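Local coordinates for protein fiber (Murine adenovirus 2, PDB 5NBH) that forms the distal, trimeric end of a viral fibre, binds N-acetylglucosamine and probably attaches the virus to receptors on the host cell, at residues V82-M93 with D105-F113. Numbering follows the deposited sequence.
Sequences VFVYQTPFNTPM and DAHIQMVRF
The His107 imidazole carries Pro92 on one face: CB of the proline sits 3.8 Å from the ring centroid, 14° off the ring normal, a CH-pi contact. At the edge of the same ring, in its plane, a water lies 2.7 Å from His107 ND1 and also bonds Thr87 OG1 and Pro88 O. The Tyr85 ring is met at its edge, where Met110 SD comes to 4.2 Å from CD2. These groups belong to an antiparallel beta hairpin, strands 83-96 and 103-113, in the fibre head. From Phe83 to Gln86 the pairing is regular, with Phe83-Arg112 and Tyr85-Met110 as hydrogen-bonded pairs. Tyr85 and Met110 turn to the face covered by Phe139 of strand 131-140, in the other sheet of the head; on the opposite face Val84 and Val111 lie side by side. The first strand then breaks: a type II turn from Pro88 to Thr91 loops out, and pairing resumes at Met93 with Ala106. Beyond the loop, Met93 CE touches Ile108 CD1 at 4.0 Å, both side chains packing on Leu137. Gln109 NE2 donates to a second water that lies on Thr87 O, while Gln109 OE1 accepts from Asn120 ND2. Thr87 makes the last bonds to the partner strand before the turn. Its backbone N donates to Ile108 O; its side chain points toward the partner strand, and chi1 of 49° sets OG1 between the backbone N and the carbonyl carbon, standing in for a backbone carbonyl: Ile108 N donates to Thr87 OG1 at 2.9 Å, with 167° at the hydrogen.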
ATOM      1  N   VAL A  82      -6.845  -6.788  -4.405  1.00 11.54           N
ATOM      2  CA  VAL A  82      -5.575  -6.884  -3.678  1.00 12.49           C
ATOM      3  C   VAL A  82      -5.198  -8.350  -3.611  1.00 13.22           C
ATOM      4  O   VAL A  82      -6.027  -9.214  -3.221  1.00 12.65           O
ATOM      5  CB  VAL A  82      -5.674  -6.277  -2.278  1.00 12.74           C
ATOM      6  CG1 VAL A  82      -4.368  -6.492  -1.531  1.00 13.38           C
ATOM      7  CG2 VAL A  82      -6.029  -4.803  -2.372  1.00 13.88           C
ATOM      8  N   PHE A  83      -3.947  -8.646  -4.014  1.00 12.80           N
ATOM      9  CA  PHE A  83      -3.360  -9.983  -3.842  1.00 13.91           C
ATOM     10  C   PHE A  83      -2.034  -9.852  -3.133  1.00 13.30           C
ATOM     11  O   PHE A  83      -1.335  -8.875  -3.353  1.00 12.89           O
ATOM     12  CB  PHE A  83      -3.126 -10.650  -5.183  1.00 15.37           C
ATOM     13  CG  PHE A  83      -4.381 -11.195  -5.805  1.00 17.25           C
ATOM     14  CD1 PHE A  83      -4.992 -12.297  -5.256  1.00 20.24           C
ATOM     15  CD2 PHE A  83      -4.964 -10.577  -6.890  1.00 19.26           C
ATOM     16  CE1 PHE A  83      -6.170 -12.822  -5.800  1.00 20.88           C
ATOM     17  CE2 PHE A  83      -6.140 -11.110  -7.460  1.00 20.94           C
ATOM     18  CZ  PHE A  83      -6.728 -12.222  -6.908  1.00 19.31           C
ATOM     19  N   VAL A  84      -1.729 -10.782  -2.254  1.00 12.96           N
ATOM     20  CA  VAL A  84      -0.443 -10.774  -1.554  1.00 13.26           C
ATOM     21  C   VAL A  84       0.256 -12.104  -1.711  1.00 12.90           C
ATOM     22  O   VAL A  84      -0.299 -13.150  -1.377  1.00 12.77           O
ATOM     23  CB  VAL A  84      -0.593 -10.461  -0.038  1.00 14.11           C
ATOM     24  CG1 VAL A  84       0.793 -10.297   0.608  1.00 15.20           C
ATOM     25  CG2 VAL A  84      -1.440  -9.218   0.193  1.00 15.51           C
ATOM     26  N   TYR A  85       1.523 -12.073  -2.170  1.00 12.30           N
ATOM     27  CA  TYR A  85       2.371 -13.237  -2.160  1.00 12.06           C
ATOM     28  C   TYR A  85       3.397 -13.015  -1.050  1.00 12.06           C
ATOM     29  O   TYR A  85       4.092 -12.002  -1.030  1.00 12.17           O
ATOM     30  CB  TYR A  85       3.037 -13.394  -3.516  1.00 11.75           C
ATOM     31  CG  TYR A  85       3.702 -14.733  -3.785  1.00 12.13           C
ATOM     32  CD1 TYR A  85       3.046 -15.947  -3.513  1.00 12.02           C
ATOM     33  CD2 TYR A  85       5.000 -14.803  -4.344  1.00 12.15           C
ATOM     34  CE1 TYR A  85       3.640 -17.167  -3.758  1.00 12.83           C
ATOM     35  CE2 TYR A  85       5.571 -16.024  -4.637  1.00 12.03           C
ATOM     36  CZ  TYR A  85       4.907 -17.206  -4.327  1.00 12.65           C
ATOM     37  OH  TYR A  85       5.448 -18.440  -4.575  1.00 13.99           O
ATOM     38  N   GLN A  86       3.466 -13.937  -0.101  1.00 12.52           N
ATOM     39  CA  GLN A  86       4.255 -13.697   1.095  1.00 13.25           C
ATOM     40  C   GLN A  86       4.807 -14.964   1.678  1.00 13.78           C
ATOM     41  O   GLN A  86       4.253 -16.034   1.471  1.00 13.10           O
ATOM     42  CB  GLN A  86       3.392 -13.020   2.150  1.00 14.97           C
ATOM     43  CG  GLN A  86       2.200 -13.860   2.576  1.00 16.50           C
ATOM     44  CD  GLN A  86       1.426 -13.238   3.703  1.00 20.10           C
ATOM     45  OE1 GLN A  86       0.571 -12.395   3.476  1.00 22.14           O
ATOM     46  NE2 GLN A  86       1.689 -13.697   4.917  1.00 24.54           N
ATOM     47  N   THR A  87       5.836 -14.817   2.490  1.00 13.98           N
ATOM     48  CA  THR A  87       6.297 -15.896   3.362  1.00 14.32           C
ATOM     49  C   THR A  87       5.195 -16.209   4.394  1.00 15.45           C
ATOM     50  O   THR A  87       4.504 -15.293   4.880  1.00 14.51           O
ATOM     51  CB  THR A  87       7.611 -15.517   4.080  1.00 14.35           C
ATOM     52  OG1 THR A  87       7.478 -14.220   4.679  1.00 14.18           O
ATOM     53  CG2 THR A  87       8.765 -15.526   3.092  1.00 14.76           C
ATOM     54  N   PRO A  88       5.022 -17.502   4.734  1.00 16.68           N
ATOM     55  CA  PRO A  88       3.993 -17.840   5.709  1.00 18.62           C
ATOM     56  C   PRO A  88       4.230 -17.240   7.053  1.00 19.91           C
ATOM     57  O   PRO A  88       5.373 -16.959   7.444  1.00 21.01           O
ATOM     58  CB  PRO A  88       4.056 -19.391   5.785  1.00 18.82           C
ATOM     59  CG  PRO A  88       4.805 -19.829   4.579  1.00 18.89           C
ATOM     60  CD  PRO A  88       5.751 -18.702   4.278  1.00 18.46           C
ATOM     61  N   PHE A  89       3.127 -17.021   7.755  1.00 24.41           N
ATOM     62  CA  PHE A  89       3.119 -16.602   9.145  1.00 29.31           C
ATOM     63  C   PHE A  89       4.179 -17.393   9.920  1.00 30.52           C
ATOM     64  O   PHE A  89       4.166 -18.638   9.900  1.00 29.63           O
ATOM     65  CB  PHE A  89       1.724 -16.898   9.750  1.00 32.90           C
ATOM     66  CG  PHE A  89       0.552 -16.101   9.147  1.00 36.97           C
ATOM     67  CD1 PHE A  89       0.729 -14.871   8.526  1.00 39.84           C
ATOM     68  CD2 PHE A  89      -0.759 -16.596   9.246  1.00 37.34           C
ATOM     69  CE1 PHE A  89      -0.355 -14.148   8.007  1.00 40.88           C
ATOM     70  CE2 PHE A  89      -1.844 -15.884   8.730  1.00 37.86           C
ATOM     71  CZ  PHE A  89      -1.642 -14.656   8.111  1.00 39.37           C
ATOM     72  N   ASN A  90       5.126 -16.690  10.535  1.00 32.38           N
ATOM     73  CA  ASN A  90       6.135 -17.345  11.375  1.00 36.46           C
ATOM     74  C   ASN A  90       7.048 -18.341  10.604  1.00 33.12           C
ATOM     75  O   ASN A  90       7.659 -19.235  11.204  1.00 31.94           O
ATOM     76  CB  ASN A  90       5.398 -18.067  12.535  1.00 42.39           C
ATOM     77  CG  ASN A  90       6.112 -17.954  13.858  1.00 44.24           C
ATOM     78  OD1 ASN A  90       7.347 -18.007  13.941  1.00 47.54           O
ATOM     79  ND2 ASN A  90       5.326 -17.809  14.920  1.00 50.49           N
ATOM     80  N   THR A  91       7.154 -18.181   9.281  1.00 28.80           N
ATOM     81  CA  THR A  91       7.960 -19.077   8.443  1.00 27.06           C
ATOM     82  C   THR A  91       8.869 -18.256   7.525  1.00 21.93           C
ATOM     83  O   THR A  91       8.735 -18.275   6.291  1.00 19.90           O
ATOM     84  CB  THR A  91       7.057 -20.028   7.654  1.00 28.98           C
ATOM     85  OG1 THR A  91       6.090 -20.593   8.552  1.00 31.54           O
ATOM     86  CG2 THR A  91       7.859 -21.141   6.982  1.00 29.13           C
ATOM     87  N   PRO A  92       9.816 -17.526   8.138  1.00 22.36           N
ATOM     88  CA  PRO A  92      10.729 -16.729   7.331  1.00 20.93           C
ATOM     89  C   PRO A  92      11.607 -17.602   6.434  1.00 19.13           C
ATOM     90  O   PRO A  92      11.832 -18.766   6.737  1.00 19.45           O
ATOM     91  CB  PRO A  92      11.562 -15.984   8.372  1.00 21.95           C
ATOM     92  CG  PRO A  92      11.553 -16.862   9.558  1.00 22.46           C
ATOM     93  CD  PRO A  92      10.210 -17.529   9.559  1.00 21.75           C
ATOM     94  N   MET A  93      12.076 -17.007   5.337  1.00 17.98           N
ATOM     95  CA  MET A  93      12.871 -17.693   4.324  1.00 16.67           C
ATOM     96  C   MET A  93      14.354 -17.583   4.671  1.00 16.39           C
ATOM     97  O   MET A  93      14.845 -16.508   4.993  1.00 14.43           O
ATOM     98  CB  MET A  93      12.607 -17.045   2.974  1.00 17.76           C
ATOM     99  CG  MET A  93      13.189 -17.802   1.834  1.00 17.73           C
ATOM    100  SD  MET A  93      12.827 -16.998   0.325  1.00 16.88           S
ATOM    101  CE  MET A  93      11.017 -17.027   0.306  1.00 16.09           C
ATOM    102  N   ASP A 105      17.397 -14.649   7.826  1.00 15.48           N
ATOM    103  CA  ASP A 105      15.988 -15.059   7.734  1.00 16.57           C
ATOM    104  C   ASP A 105      15.214 -13.849   7.251  1.00 15.38           C
ATOM    105  O   ASP A 105      15.451 -12.737   7.731  1.00 16.07           O
ATOM    106  CB  ASP A 105      15.455 -15.432   9.099  1.00 19.10           C
ATOM    107  CG  ASP A 105      15.813 -16.856   9.502  1.00 24.47           C
ATOM    108  OD1 ASP A 105      16.375 -17.599   8.682  1.00 25.89           O
ATOM    109  OD2 ASP A 105      15.500 -17.223  10.650  1.00 29.86           O
ATOM    110  N   ALA A 106      14.306 -14.046   6.310  1.00 13.77           N
ATOM    111  CA  ALA A 106      13.585 -12.930   5.747  1.00 13.12           C
ATOM    112  C   ALA A 106      12.073 -13.199   5.728  1.00 12.86           C
ATOM    113  O   ALA A 106      11.643 -14.275   5.344  1.00 13.22           O
ATOM    114  CB  ALA A 106      14.111 -12.639   4.350  1.00 13.31           C
ATOM    115  N   HIS A 107      11.308 -12.211   6.176  1.00 13.03           N
ATOM    116  CA  HIS A 107       9.854 -12.179   5.972  1.00 13.90           C
ATOM    117  C   HIS A 107       9.621 -11.283   4.781  1.00 11.79           C
ATOM    118  O   HIS A 107      10.176 -10.191   4.714  1.00 11.16           O
ATOM    119  CB  HIS A 107       9.131 -11.621   7.179  1.00 15.45           C
ATOM    120  CG  HIS A 107       9.303 -12.433   8.434  1.00 19.19           C
ATOM    121  ND1 HIS A 107       8.477 -13.482   8.766  1.00 20.73           N
ATOM    122  CD2 HIS A 107      10.175 -12.301   9.460  1.00 21.86           C
ATOM    123  CE1 HIS A 107       8.853 -13.988   9.924  1.00 22.07           C
ATOM    124  NE2 HIS A 107       9.889 -13.297  10.364  1.00 23.24           N
ATOM    125  N   ILE A 108       8.839 -11.752   3.824  1.00 11.24           N
ATOM    126  CA  ILE A 108       8.626 -11.038   2.570  1.00 11.27           C
ATOM    127  C   ILE A 108       7.146 -10.922   2.250  1.00 11.49           C
ATOM    128  O   ILE A 108       6.418 -11.933   2.336  1.00 10.95           O
ATOM    129  CB  ILE A 108       9.288 -11.798   1.414  1.00 11.24           C
ATOM    130  CG1 ILE A 108      10.799 -11.940   1.669  1.00 12.10           C
ATOM    131  CG2 ILE A 108       9.116 -11.069   0.104  1.00 11.68           C
ATOM    132  CD1 ILE A 108      11.412 -13.058   0.868  1.00 12.75           C
ATOM    133  N   GLN A 109       6.708  -9.722   1.865  1.00 11.89           N
ATOM    134  CA  GLN A 109       5.357  -9.541   1.314  1.00 11.77           C
ATOM    135  C   GLN A 109       5.413  -8.830  -0.032  1.00 11.87           C
ATOM    136  O   GLN A 109       6.147  -7.849  -0.209  1.00 13.06           O
ATOM    137  CB  GLN A 109       4.473  -8.762   2.259  1.00 13.23           C
ATOM    138  CG  GLN A 109       4.375  -9.343   3.645  1.00 14.47           C
ATOM    139  CD  GLN A 109       5.479  -8.880   4.545  1.00 15.76           C
ATOM    140  OE1 GLN A 109       5.847  -7.701   4.542  1.00 18.21           O
ATOM    141  NE2 GLN A 109       6.010  -9.794   5.321  1.00 14.90           N
ATOM    142  N   MET A 110       4.649  -9.318  -0.999  1.00 11.66           N
ATOM    143  CA  MET A 110       4.572  -8.722  -2.301  1.00 11.38           C
ATOM    144  C   MET A 110       3.093  -8.422  -2.542  1.00 12.05           C
ATOM    145  O   MET A 110       2.331  -9.338  -2.743  1.00 11.33           O
ATOM    146  CB  MET A 110       5.146  -9.675  -3.325  1.00 12.40           C
ATOM    147  CG  MET A 110       6.518 -10.166  -2.903  1.00 13.13           C
ATOM    148  SD  MET A 110       7.292 -11.274  -4.074  1.00 14.33           S
ATOM    149  CE  MET A 110       7.592 -10.185  -5.419  1.00 14.59           C
ATOM    150  N   VAL A 111       2.742  -7.151  -2.474  1.00 12.06           N
ATOM    151  CA  VAL A 111       1.337  -6.690  -2.496  1.00 12.43           C
ATOM    152  C   VAL A 111       0.986  -6.094  -3.824  1.00 12.35           C
ATOM    153  O   VAL A 111       1.546  -5.064  -4.232  1.00 11.98           O
ATOM    154  CB  VAL A 111       1.025  -5.679  -1.360  1.00 13.40           C
ATOM    155  CG1 VAL A 111      -0.478  -5.371  -1.331  1.00 14.54           C
ATOM    156  CG2 VAL A 111       1.476  -6.208  -0.010  1.00 14.49           C
ATOM    157  N   ARG A 112      -0.002  -6.695  -4.490  1.00 12.79           N
ATOM    158  CA  ARG A 112      -0.409  -6.288  -5.810  1.00 13.53           C
ATOM    159  C   ARG A 112      -1.729  -5.520  -5.715  1.00 16.44           C
ATOM    160  O   ARG A 112      -2.688  -6.009  -5.117  1.00 17.07           O
ATOM    161  CB  ARG A 112      -0.542  -7.561  -6.679  1.00 14.72           C
ATOM    162  CG  ARG A 112      -1.182  -7.406  -8.036  1.00 14.47           C
ATOM    163  CD  ARG A 112      -0.323  -6.677  -9.028  1.00 14.40           C
ATOM    164  NE  ARG A 112      -1.129  -6.423 -10.216  1.00 14.15           N
ATOM    165  CZ  ARG A 112      -1.063  -7.052 -11.390  1.00 14.05           C
ATOM    166  NH1 ARG A 112      -0.142  -7.976 -11.656  1.00 12.92           N
ATOM    167  NH2 ARG A 112      -1.928  -6.705 -12.332  1.00 14.59           N
ATOM    168  N   PHE A 113      -1.759  -4.331  -6.288  1.00 17.24           N
ATOM    169  CA  PHE A 113      -3.017  -3.578  -6.471  1.00 20.46           C
ATOM    170  C   PHE A 113      -2.900  -2.750  -7.726  1.00 18.61           C
ATOM    171  O   PHE A 113      -1.842  -2.167  -8.015  1.00 20.18           O
ATOM    172  CB  PHE A 113      -3.311  -2.676  -5.277  1.00 21.50           C
ATOM    173  CG  PHE A 113      -2.089  -2.065  -4.666  1.00 23.91           C
ATOM    174  CD1 PHE A 113      -1.442  -1.022  -5.267  1.00 24.16           C
ATOM    175  CD2 PHE A 113      -1.609  -2.526  -3.457  1.00 28.12           C
ATOM    176  CE1 PHE A 113      -0.308  -0.467  -4.700  1.00 25.81           C
ATOM    177  CE2 PHE A 113      -0.472  -1.984  -2.884  1.00 27.10           C
ATOM    178  CZ  PHE A 113       0.179  -0.953  -3.516  1.00 26.49           C
TER
HETATM  179  O   HOH W   1       6.550 -14.405   7.092  1.00 22.33           O
HETATM  180  O   HOH W   2       4.731 -12.516   5.566  1.00 28.73           O
HETATM  181  O   HOH W   3      14.375 -19.610   8.010  1.00 29.90           O